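Local coordinates for protein acyl-coenzyme A thioesterase THEM4 (Rhodococcus sp., PDB 2OV9) that probably hydrolyses medium- and long-chain fatty acyl-coenzyme A thioesters to free fatty acids and coenzyme A, as a hotdog-fold thioesterase, at residues Leu51-Val54 / Ala55-Asn59; Thr117-Ile120 / Pro121-Gly124; Thr5-Phe9 / Glu10-Ser14; Glu105-Ser108 / Asp109-Arg113; Arg29-Asp32 / Ala33-Val37. All coordinates share one frame; numbering follows the deposited sequence. Where two conformers were deposited one is given.

Contact 1. Residues Leu51-Val54 / Ala55-Asn59; sequences LERV and AEELN
The first turns of the amphipathic helix 51-67 bring Arg-53 against Glu-56 and Glu-57 along one flank and Val-54 against Leu-58 along the adjoining, buried one. Arg-53 NH1 donates to Glu-56 OE1 at 3.0 Å, a salt bridge between residues three apart. The oxygen lies at the edge of the guanidinium, close to its plane, but the nitrogen meets the carboxylate on its anti side, and the two flat groups stand 77° apart. A bend at chi2 (62°) turns the arginine chain forward along the helix, toward the next turn, and in one of the two conformers of Glu-57 its CG lies over a guanidinium face, 3.8 Å from Arg-53 NE. On the buried flank, Val-54 CG1 and Leu-58 CD1 lie 4.0 Å apart, their side chains side by side and pointing the same way. Backbone bonds such as Leu-58 N to Val-54 O, 2.9 Å, set this four-residue spacing. Leu-51 and Leu-58 also pack on the second subunit, against its Leu-65 and Ala-33. A charged pair at i, i+3 on one flank and an aliphatic pair at i, i+4 on the next fit an amphipathic helix at a subunit interface, here in the N-terminal helical domain.

Contact 2. Residues Thr117-Ile120 / Pro121-Gly124; sequences TLTI and PYQG
Thr-119 O accepts the backbone N-H of Tyr-122 at 2.9 Å, the shortest polar bond in this turn, with the donor tilted 27° from the carbonyl plane. One residue on, Gln-123 N reaches Ile-120 O at 3.2 Å from well above its carbonyl plane. These two successive i to i+3 bonds make a short 3-10 turn, which follows strand 112-117 and opens the loop leading to helix 131-148 of the hotdog fold. Thr-119 N is buried here with no partner in the model. The turn swings the Tyr-122 ring back beneath Leu-118, whose CD2 sits over one face, 4.2 Å from the ring centroid and 18° off the normal, as a CH-pi contact. Pro-121 CB lies over the opposite face, displaced toward the rim. At the edge, in the ring plane, Thr-119 OG1 comes to 3.4 Å from Tyr-122 CD2; chi1 of 49° turns this hydroxyl toward both the ring edge and Pro-121 CD. Ring rotation is thus hemmed in from both faces and one edge, while Tyr-122 OH is hydrogen-bonded to Leu-98 O of its own chain. Ile-120 CG1 rests 3.7 Å from Pro-121 CD, and Leu-98 of the second subunit packs on Pro-121 and Tyr-122.

Contact 3. Residues Thr5-Phe9 / Glu10-Ser14; sequences THPTF and ENSPS
Asn-11 folds back on Thr-8 and His-6 to form the tight half of this N-terminal turn. Its OD1 takes the backbone N-H of Thr-8 at 2.7 Å, straight at the hydrogen though the donor stands above the amide plane, and Ser-12 OG donates to the same oxygen from the opposite face. The other end of the amide is held: Asn-11 ND2 donates an N-H to His-6 O at 3.3 Å, its acceptor in the amide plane. Thr-8 answers through OG1, which accepts the N-H of Glu-10 at 3.2 Å in an ST turn, and through its O, which accepts Asn-11 N at 3.1 Å and closes a type I beta turn. The side toward solvent is looser, with Glu-10 exposed. There Glu-10 CG lies over one face of the Phe-9 ring, 3.8 Å from its centroid, a CH-pi contact. A water bridges Phe-9 O and Ser-12 O. An alanine at Phe-9 would remove the ring, and the glutamate chain would probably lose its apolar support and turn more freely. The turn precedes strand 16-17 and stands beside the end of helix 131-148, where Phe-9 and Ser-12 lean on Trp-148 and Phe-9 also packs on the hairpin at 107-108.

Contact 4. Residues Glu105-Ser108 / Asp109-Arg113; sequences EGLS and DGSVR
Leu-107 reaches across its hairpin and lays its CD1 methyl over Ser-111 and Arg-113. That methyl comes within 3.4 Å of Ser-111 OG and 4.2 Å of Arg-113 CB, and the leucine and arginine side chains meet at a slant. The Arg-113 chain runs out extended to NE on the same sheet face as the side chain of Glu-105, though their charged ends do not touch. Val-112 points to the other face, where Val-144 and Trp-148 of helix 131-148 cover it. Gly-106, its non-hydrogen-bonded partner, has no side chain, and the two backbones approach closely there. The flanking pair Glu-105 and Arg-113 is hydrogen-bonded in both directions, with Glu-105 N to Arg-113 O at 2.8 Å and almost straight. Leu-107 N adds a bond to Ser-111 O, also 2.8 Å, nearer the turn. At the tip, Asp-109 OD1 is gripped twice: Ser-111 OG donates to its syn lone pair at 2.6 Å, and Ser-111 N approaches at 2.8 Å from above the carboxylate plane, closing an Asx turn. Gly-110 N donates to Leu-107 O at 3.1 Å, and its positive phi (101°) would press any side chain against the preceding carbonyl oxygen. A type I turn followed by a G1 beta bulge at Gly-110 thus closes this antiparallel hairpin between strands 105-106 and 112-117, with the Asx turn bracing its tip.

Contact 5. Residues Arg29-Asp32 / Ala33-Val37; sequences RATD and AARRV
The guanidinium of Arg-35 carries the methyl of Thr-31 over one face and the carboxylate of Asp-32 at its edge. Thr-31 CG2 stands 3.6 Å from Arg-35 CZ, displaced toward the rim of the group; with chi1 of -56° the threonine turns this methyl toward the arginine, while its hydroxyl bonds back to Val-27 O in the preceding turn. At the edge, Asp-32 OD1 lies 2.9 Å from Arg-35 NH1 in a salt bridge whose hydrogen bond is weak, the angle at the hydrogen being only 124°; the two planes stand 59° apart. The stronger polar ties of this arginine run to a neighbouring loop of the same chain. Its chain extends from CG to NE, and NE donates to Ala-99 O, while NH2 reaches Asn-96 O and Pro-94 O, so that the cation pins the 94-99 loop to the helix. An alanine at Arg-35 would probably leave Asp-32 without its charged mate and the three loop carbonyls without the donors that hold them. Beneath the side chains the backbone bonds are regular, with Arg-35 N to Thr-31 O at 2.9 Å and Ala-34 N to Ala-30 O also 2.9 Å. Leu-41 of the second subunit packs on Ala-30 and Ala-34, and Arg-36 forms a salt bridge with Glu-66 of that chain. An alanine-rich stripe against the partner chain and an i, i+3 acid-base pair on another side are characteristic of an amphipathic interface helix, here helix 26-43 of the N-terminal helical domain.

Overall arrangement
All five contacts are local, yet their chemistry follows their place in the fold. Contacts 1 and 5 belong to consecutive helices of the N-terminal helical domain, their centres about 16 Å apart; both pair an arginine with an acid three residues away and pack apolar residues on the second subunit. Contact 2 is the most buried and relies on ring packing, with the partner subunit again close by. Contacts 3 and 4 lie far from the helical pair and touch no other chain of the assembly. Contact 3, at the surface, depends on side-chain to backbone bonds, and contact 4 on strand pairing; a hydrogen bond between Ser-14 OG and Ser-108 N (3.0 Å) joins them.

Contact 1. Residues Leu51-Val54 / Ala55-Asn59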
# COMPACT_ATOMS: atom_id res chain seq x y z
N LEU B 51 21.38 -13.88 -8.28
CA LEU B 51 20.63 -13.21 -7.23
C LEU B 51 21.37 -13.21 -5.89
O LEU B 51 21.10 -12.37 -5.05
CB LEU B 51 19.22 -13.82 -7.06
CG LEU B 51 18.20 -13.52 -8.17
CD1 LEU B 51 16.97 -14.41 -8.02
CD2 LEU B 51 17.77 -12.06 -8.12
N GLU B 52 22.30 -14.14 -5.70
CA GLU B 52 23.14 -14.11 -4.51
C GLU B 52 23.98 -12.81 -4.43
O GLU B 52 23.98 -12.11 -3.41
CB GLU B 52 24.03 -15.35 -4.46
CG GLU B 52 25.00 -15.36 -3.29
CD GLU B 52 25.99 -16.50 -3.35
OE1 GLU B 52 25.93 -17.32 -4.30
OE2 GLU B 52 26.83 -16.56 -2.44
N ARG B 53 24.70 -12.50 -5.49
CA ARG B 53 25.49 -11.28 -5.54
C ARG B 53 24.57 -10.04 -5.55
O ARG B 53 24.86 -9.05 -4.87
CB ARG B 53 26.45 -11.30 -6.76
CG ARG B 53 27.28 -10.01 -6.97
CD ARG B 53 28.20 -9.72 -5.82
NE ARG B 53 28.59 -8.32 -5.80
CZ ARG B 53 29.00 -7.65 -4.73
NH1 ARG B 53 29.09 -8.25 -3.54
NH2 ARG B 53 29.33 -6.37 -4.85
N VAL B 54 23.46 -10.10 -6.27
CA VAL B 54 22.51 -8.96 -6.30
C VAL B 54 22.04 -8.60 -4.88
O VAL B 54 22.01 -7.42 -4.50
CB VAL B 54 21.33 -9.25 -7.25
CG1 VAL B 54 20.15 -8.25 -7.07
CG2 VAL B 54 21.82 -9.24 -8.71
N ALA B 55 21.73 -9.62 -4.08
CA ALA B 55 21.36 -9.37 -2.66
C ALA B 55 22.50 -8.70 -1.88
O ALA B 55 22.29 -7.77 -1.08
CB ALA B 55 20.91 -10.64 -2.00
N GLU B 56 23.73 -9.15 -2.10
CA GLU B 56 24.88 -8.50 -1.48
C GLU B 56 24.98 -7.02 -1.88
O GLU B 56 25.18 -6.16 -1.03
CB GLU B 56 26.16 -9.25 -1.81
CG GLU B 56 26.20 -10.68 -1.26
CD GLU B 56 27.46 -11.41 -1.66
OE1 GLU B 56 28.14 -10.96 -2.60
OE2 GLU B 56 27.81 -12.44 -1.02
N GLU B 57 24.82 -6.73 -3.17
CA GLU B 57 24.86 -5.37 -3.70
C GLU B 57 23.80 -4.48 -3.07
O GLU B 57 24.06 -3.33 -2.68
CB GLU B 57 24.57 -5.39 -5.19
CG GLU B 57 25.67 -5.92 -6.05
CD GLU B 57 25.34 -5.71 -7.51
OE1 GLU B 57 25.30 -4.53 -7.93
OE2 GLU B 57 25.11 -6.73 -8.20
N LEU B 58 22.58 -5.01 -2.99
CA LEU B 58 21.46 -4.25 -2.45
C LEU B 58 21.67 -3.97 -0.98
O LEU B 58 21.48 -2.83 -0.54
CB LEU B 58 20.13 -4.98 -2.66
CG LEU B 58 19.60 -4.92 -4.10
CD1 LEU B 58 18.49 -5.93 -4.28
CD2 LEU B 58 19.10 -3.50 -4.40
N ASN B 59 22.14 -4.98 -0.25
CA ASN B 59 22.49 -4.80 1.16
C ASN B 59 23.62 -3.78 1.37
O ASN B 59 23.57 -2.99 2.31
CB ASN B 59 22.85 -6.15 1.81
CG ASN B 59 21.62 -6.94 2.30
OD1 ASN B 59 21.49 -8.15 2.04
ND2 ASN B 59 20.74 -6.27 3.01

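Contact 2. Residues Thr117-Ile120 / Pro121-Gly124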
# COMPACT_ATOMS: atom_id res chain seq x y z
N THR B 117 -0.89 5.05 -13.69
CA THR B 117 -0.87 3.76 -14.35
C THR B 117 -0.13 2.82 -13.39
O THR B 117 1.04 3.04 -13.09
CB THR B 117 -0.13 3.87 -15.69
OG1 THR B 117 -0.91 4.70 -16.56
CG2 THR B 117 0.01 2.50 -16.32
N LEU B 118 -0.82 1.79 -12.89
CA LEU B 118 -0.23 0.93 -11.86
C LEU B 118 0.39 -0.34 -12.40
O LEU B 118 -0.04 -0.88 -13.42
CB LEU B 118 -1.25 0.61 -10.75
CG LEU B 118 -1.74 1.76 -9.89
CD1 LEU B 118 -2.98 1.35 -9.09
CD2 LEU B 118 -0.64 2.27 -8.93
N THR B 119 1.38 -0.83 -11.67
CA THR B 119 2.30 -1.89 -12.08
C THR B 119 2.22 -3.11 -11.18
O THR B 119 1.50 -3.10 -10.16
CB THR B 119 3.72 -1.36 -11.99
OG1 THR B 119 3.88 -0.74 -10.71
CG2 THR B 119 3.99 -0.32 -13.09
N ILE B 120 2.96 -4.16 -11.52
CA ILE B 120 2.72 -5.46 -10.87
C ILE B 120 2.91 -5.55 -9.36
O ILE B 120 2.35 -6.43 -8.76
CB ILE B 120 3.40 -6.70 -11.52
CG1 ILE B 120 4.92 -6.56 -11.62
CG2 ILE B 120 2.71 -7.12 -12.83
CD1 ILE B 120 5.59 -7.94 -11.82
N PRO B 121 3.72 -4.69 -8.74
CA PRO B 121 3.76 -4.77 -7.27
C PRO B 121 2.42 -4.51 -6.60
O PRO B 121 2.21 -4.95 -5.45
CB PRO B 121 4.75 -3.66 -6.89
CG PRO B 121 5.67 -3.61 -8.03
CD PRO B 121 4.73 -3.72 -9.22
N TYR B 122 1.55 -3.77 -7.29
CA TYR B 122 0.20 -3.38 -6.81
C TYR B 122 -0.92 -4.41 -7.12
O TYR B 122 -2.11 -4.17 -6.83
CB TYR B 122 -0.15 -1.97 -7.37
CG TYR B 122 0.91 -0.95 -6.99
CD1 TYR B 122 0.95 -0.40 -5.71
CD2 TYR B 122 1.93 -0.61 -7.88
CE1 TYR B 122 1.94 0.53 -5.34
CE2 TYR B 122 2.94 0.29 -7.52
CZ TYR B 122 2.93 0.85 -6.25
OH TYR B 122 3.91 1.74 -5.92
N GLN B 123 -0.50 -5.55 -7.65
CA GLN B 123 -1.40 -6.61 -8.16
C GLN B 123 -2.09 -7.40 -7.05
O GLN B 123 -1.45 -7.78 -6.06
CB GLN B 123 -0.62 -7.57 -9.03
CG GLN B 123 -1.42 -8.70 -9.75
CD GLN B 123 -0.59 -9.33 -10.88
OE1 GLN B 123 0.58 -9.64 -10.70
NE2 GLN B 123 -1.20 -9.51 -12.04
N GLY B 124 -3.39 -7.63 -7.23
CA GLY B 124 -4.18 -8.59 -6.41
C GLY B 124 -4.67 -9.69 -7.34
O GLY B 124 -3.94 -10.63 -7.62

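Contact 3. Residues Thr5-Phe9 / Glu10-Ser14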
# COMPACT_ATOMS: atom_id res chain seq x y z
N THR B 5 -1.57 29.98 4.47
CA THR B 5 -0.30 29.38 3.97
C THR B 5 -0.52 28.25 2.97
O THR B 5 0.04 28.28 1.86
CB THR B 5 0.59 28.92 5.14
N HIS B 6 -1.34 27.27 3.35
CA HIS B 6 -1.60 26.10 2.51
C HIS B 6 -2.55 26.44 1.35
O HIS B 6 -3.55 27.12 1.55
CB HIS B 6 -2.15 24.92 3.35
CG HIS B 6 -2.76 23.82 2.53
ND1 HIS B 6 -2.01 23.00 1.71
CD2 HIS B 6 -4.04 23.41 2.40
CE1 HIS B 6 -2.81 22.14 1.11
NE2 HIS B 6 -4.04 22.36 1.50
N PRO B 7 -2.22 25.97 0.12
CA PRO B 7 -3.09 26.17 -1.05
C PRO B 7 -4.45 25.51 -0.89
O PRO B 7 -4.53 24.35 -0.49
CB PRO B 7 -2.33 25.47 -2.18
CG PRO B 7 -0.92 25.40 -1.72
CD PRO B 7 -0.97 25.27 -0.23
N THR B 8 -5.52 26.23 -1.22
CA THR B 8 -6.88 25.69 -1.23
C THR B 8 -7.57 26.13 -2.50
O THR B 8 -7.07 27.00 -3.20
CB THR B 8 -7.74 26.25 -0.11
OG1 THR B 8 -7.99 27.63 -0.38
CG2 THR B 8 -7.05 26.10 1.25
N PHE B 9 -8.73 25.55 -2.77
CA PHE B 9 -9.50 25.87 -3.97
C PHE B 9 -9.88 27.36 -4.06
O PHE B 9 -10.25 27.83 -5.12
CB PHE B 9 -10.74 24.96 -4.09
CG PHE B 9 -11.85 25.29 -3.13
CD1 PHE B 9 -11.73 24.99 -1.77
CD2 PHE B 9 -13.02 25.90 -3.58
CE1 PHE B 9 -12.76 25.29 -0.89
CE2 PHE B 9 -14.05 26.21 -2.71
CZ PHE B 9 -13.92 25.91 -1.36
N GLU B 10 -9.79 28.09 -2.96
CA GLU B 10 -10.14 29.53 -2.98
C GLU B 10 -8.96 30.46 -3.21
O GLU B 10 -9.13 31.61 -3.67
CB GLU B 10 -10.87 29.92 -1.70
CG GLU B 10 -12.23 29.26 -1.59
CD GLU B 10 -12.86 29.42 -0.23
OE1 GLU B 10 -14.10 29.46 -0.18
OE2 GLU B 10 -12.12 29.53 0.78
N ASN B 11 -7.76 30.01 -2.87
CA ASN B 11 -6.60 30.91 -2.92
C ASN B 11 -5.56 30.54 -3.98
O ASN B 11 -4.55 31.20 -4.11
CB ASN B 11 -5.95 31.04 -1.53
CG ASN B 11 -5.33 29.75 -1.05
OD1 ASN B 11 -4.99 28.85 -1.85
ND2 ASN B 11 -5.17 29.64 0.27
N SER B 12 -5.83 29.47 -4.73
CA SER B 12 -4.90 28.95 -5.72
C SER B 12 -5.63 28.67 -7.02
O SER B 12 -6.82 28.34 -6.98
CB SER B 12 -4.24 27.68 -5.17
OG SER B 12 -3.35 28.02 -4.12
N PRO B 13 -4.97 28.85 -8.18
CA PRO B 13 -5.63 28.51 -9.45
C PRO B 13 -5.97 27.03 -9.60
O PRO B 13 -5.29 26.16 -9.03
CB PRO B 13 -4.61 28.90 -10.55
CG PRO B 13 -3.40 29.41 -9.85
CD PRO B 13 -3.60 29.40 -8.36
N SER B 14 -7.01 26.75 -10.37
CA SER B 14 -7.31 25.39 -10.77
C SER B 14 -6.08 24.82 -11.45
O SER B 14 -5.39 25.53 -12.21
CB SER B 14 -8.51 25.38 -11.73
OG SER B 14 -9.08 24.08 -11.81
O HOH W 1 -9.39 27.38 -7.53

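Contact 4. Residues Glu105-Ser108 / Asp109-Arg113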
# COMPACT_ATOMS: atom_id res chain seq x y z
N GLU B 105 -3.64 17.12 -8.56
CA GLU B 105 -3.90 18.55 -8.68
C GLU B 105 -5.22 18.93 -8.05
O GLU B 105 -6.13 18.11 -7.95
CB GLU B 105 -3.81 19.02 -10.13
CG GLU B 105 -4.80 18.40 -11.04
CD GLU B 105 -4.50 18.70 -12.51
OE1 GLU B 105 -3.66 19.60 -12.82
OE2 GLU B 105 -5.09 18.02 -13.37
N GLY B 106 -5.30 20.17 -7.58
CA GLY B 106 -6.56 20.70 -7.08
C GLY B 106 -7.29 21.45 -8.18
O GLY B 106 -6.67 22.20 -8.95
N LEU B 107 -8.61 21.25 -8.26
CA LEU B 107 -9.42 21.92 -9.26
C LEU B 107 -10.34 22.98 -8.62
O LEU B 107 -10.57 22.97 -7.40
CB LEU B 107 -10.22 20.90 -10.08
CG LEU B 107 -9.52 19.66 -10.63
CD1 LEU B 107 -10.56 18.78 -11.37
CD2 LEU B 107 -8.36 20.05 -11.58
N SER B 108 -10.86 23.88 -9.46
CA SER B 108 -11.63 25.06 -9.00
C SER B 108 -12.88 24.71 -8.20
O SER B 108 -13.29 25.46 -7.32
CB SER B 108 -12.01 25.97 -10.19
OG SER B 108 -12.52 25.20 -11.28
N ASP B 109 -13.48 23.56 -8.50
CA ASP B 109 -14.73 23.16 -7.86
C ASP B 109 -14.55 22.49 -6.49
O ASP B 109 -15.53 22.09 -5.86
CB ASP B 109 -15.52 22.25 -8.80
CG ASP B 109 -14.84 20.90 -9.05
OD1 ASP B 109 -13.73 20.63 -8.52
OD2 ASP B 109 -15.42 20.09 -9.77
N GLY B 110 -13.31 22.38 -6.04
CA GLY B 110 -13.00 21.73 -4.76
C GLY B 110 -12.49 20.31 -4.92
O GLY B 110 -11.96 19.72 -3.98
N SER B 111 -12.67 19.72 -6.10
CA SER B 111 -12.18 18.36 -6.29
C SER B 111 -10.65 18.35 -6.44
O SER B 111 -10.03 19.39 -6.74
CB SER B 111 -12.89 17.65 -7.45
OG SER B 111 -12.60 18.25 -8.71
N VAL B 112 -10.07 17.18 -6.21
CA VAL B 112 -8.66 16.88 -6.39
C VAL B 112 -8.64 15.74 -7.41
O VAL B 112 -9.52 14.88 -7.39
CB VAL B 112 -8.06 16.47 -5.01
CG1 VAL B 112 -6.89 15.54 -5.12
CG2 VAL B 112 -7.73 17.74 -4.18
N ARG B 113 -7.66 15.74 -8.31
CA ARG B 113 -7.61 14.75 -9.39
C ARG B 113 -6.18 14.36 -9.75
O ARG B 113 -5.28 15.20 -9.75
CB ARG B 113 -8.28 15.33 -10.65
CG ARG B 113 -8.31 14.38 -11.85
CD ARG B 113 -8.92 15.08 -13.07
NE ARG B 113 -8.56 14.44 -14.34
CZ ARG B 113 -9.39 13.71 -15.06
NH1 ARG B 113 -10.64 13.53 -14.62
NH2 ARG B 113 -9.01 13.18 -16.22

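Contact 5. Residues Arg29-Asp32 / Ala33-Val37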
# COMPACT_ATOMS: atom_id res chain seq x y z
N ARG B 29 16.00 10.37 -8.05
CA ARG B 29 16.49 9.49 -9.11
C ARG B 29 16.79 8.10 -8.53
O ARG B 29 16.52 7.07 -9.16
CB ARG B 29 17.71 10.09 -9.82
CG ARG B 29 17.36 11.23 -10.79
CD ARG B 29 18.61 11.88 -11.41
NE ARG B 29 18.34 13.22 -11.92
CZ ARG B 29 19.22 13.96 -12.61
NH1 ARG B 29 20.43 13.49 -12.87
NH2 ARG B 29 18.88 15.17 -13.03
N ALA B 30 17.32 8.07 -7.31
CA ALA B 30 17.64 6.82 -6.64
C ALA B 30 16.35 6.08 -6.27
O ALA B 30 16.29 4.85 -6.42
CB ALA B 30 18.46 7.10 -5.38
N THR B 31 15.35 6.82 -5.79
CA THR B 31 14.06 6.23 -5.44
C THR B 31 13.38 5.65 -6.69
O THR B 31 12.83 4.55 -6.66
CB THR B 31 13.14 7.21 -4.70
OG1 THR B 31 13.82 7.71 -3.53
CG2 THR B 31 11.87 6.53 -4.26
N ASP B 32 13.44 6.39 -7.79
CA ASP B 32 12.95 5.83 -9.06
C ASP B 32 13.64 4.53 -9.45
O ASP B 32 13.00 3.62 -9.98
CB ASP B 32 13.07 6.83 -10.21
CG ASP B 32 11.90 7.78 -10.26
OD1 ASP B 32 10.77 7.41 -9.82
OD2 ASP B 32 12.12 8.91 -10.74
N ALA B 33 14.95 4.45 -9.19
CA ALA B 33 15.72 3.25 -9.51
C ALA B 33 15.31 2.09 -8.60
O ALA B 33 15.16 0.96 -9.06
CB ALA B 33 17.20 3.54 -9.37
N ALA B 34 15.12 2.37 -7.30
CA ALA B 34 14.53 1.40 -6.39
C ALA B 34 13.17 0.89 -6.83
O ALA B 34 12.91 -0.32 -6.77
CB ALA B 34 14.44 1.97 -4.95
N ARG B 35 12.29 1.78 -7.28
CA ARG B 35 10.97 1.36 -7.77
C ARG B 35 11.14 0.38 -8.93
O ARG B 35 10.38 -0.57 -9.08
CB ARG B 35 10.13 2.57 -8.23
CG ARG B 35 9.71 3.51 -7.10
CD ARG B 35 8.69 4.59 -7.61
NE ARG B 35 8.32 5.47 -6.51
CZ ARG B 35 8.87 6.65 -6.29
NH1 ARG B 35 9.80 7.11 -7.13
NH2 ARG B 35 8.51 7.37 -5.25
N ARG B 36 12.15 0.65 -9.75
CA ARG B 36 12.41 -0.17 -10.94
C ARG B 36 12.91 -1.57 -10.53
O ARG B 36 12.55 -2.58 -11.14
CB ARG B 36 13.43 0.56 -11.82
CG ARG B 36 13.72 -0.12 -13.11
CD ARG B 36 14.92 0.50 -13.79
NE ARG B 36 15.32 -0.31 -14.94
CZ ARG B 36 16.38 -0.05 -15.70
NH1 ARG B 36 17.15 1.02 -15.44
NH2 ARG B 36 16.66 -0.85 -16.73
N VAL B 37 13.74 -1.61 -9.50
CA VAL B 37 14.22 -2.86 -8.90
C VAL B 37 13.05 -3.69 -8.30
O VAL B 37 12.96 -4.90 -8.55
CB VAL B 37 15.27 -2.59 -7.78
CG1 VAL B 37 15.53 -3.85 -6.95
CG2 VAL B 37 16.58 -2.03 -8.35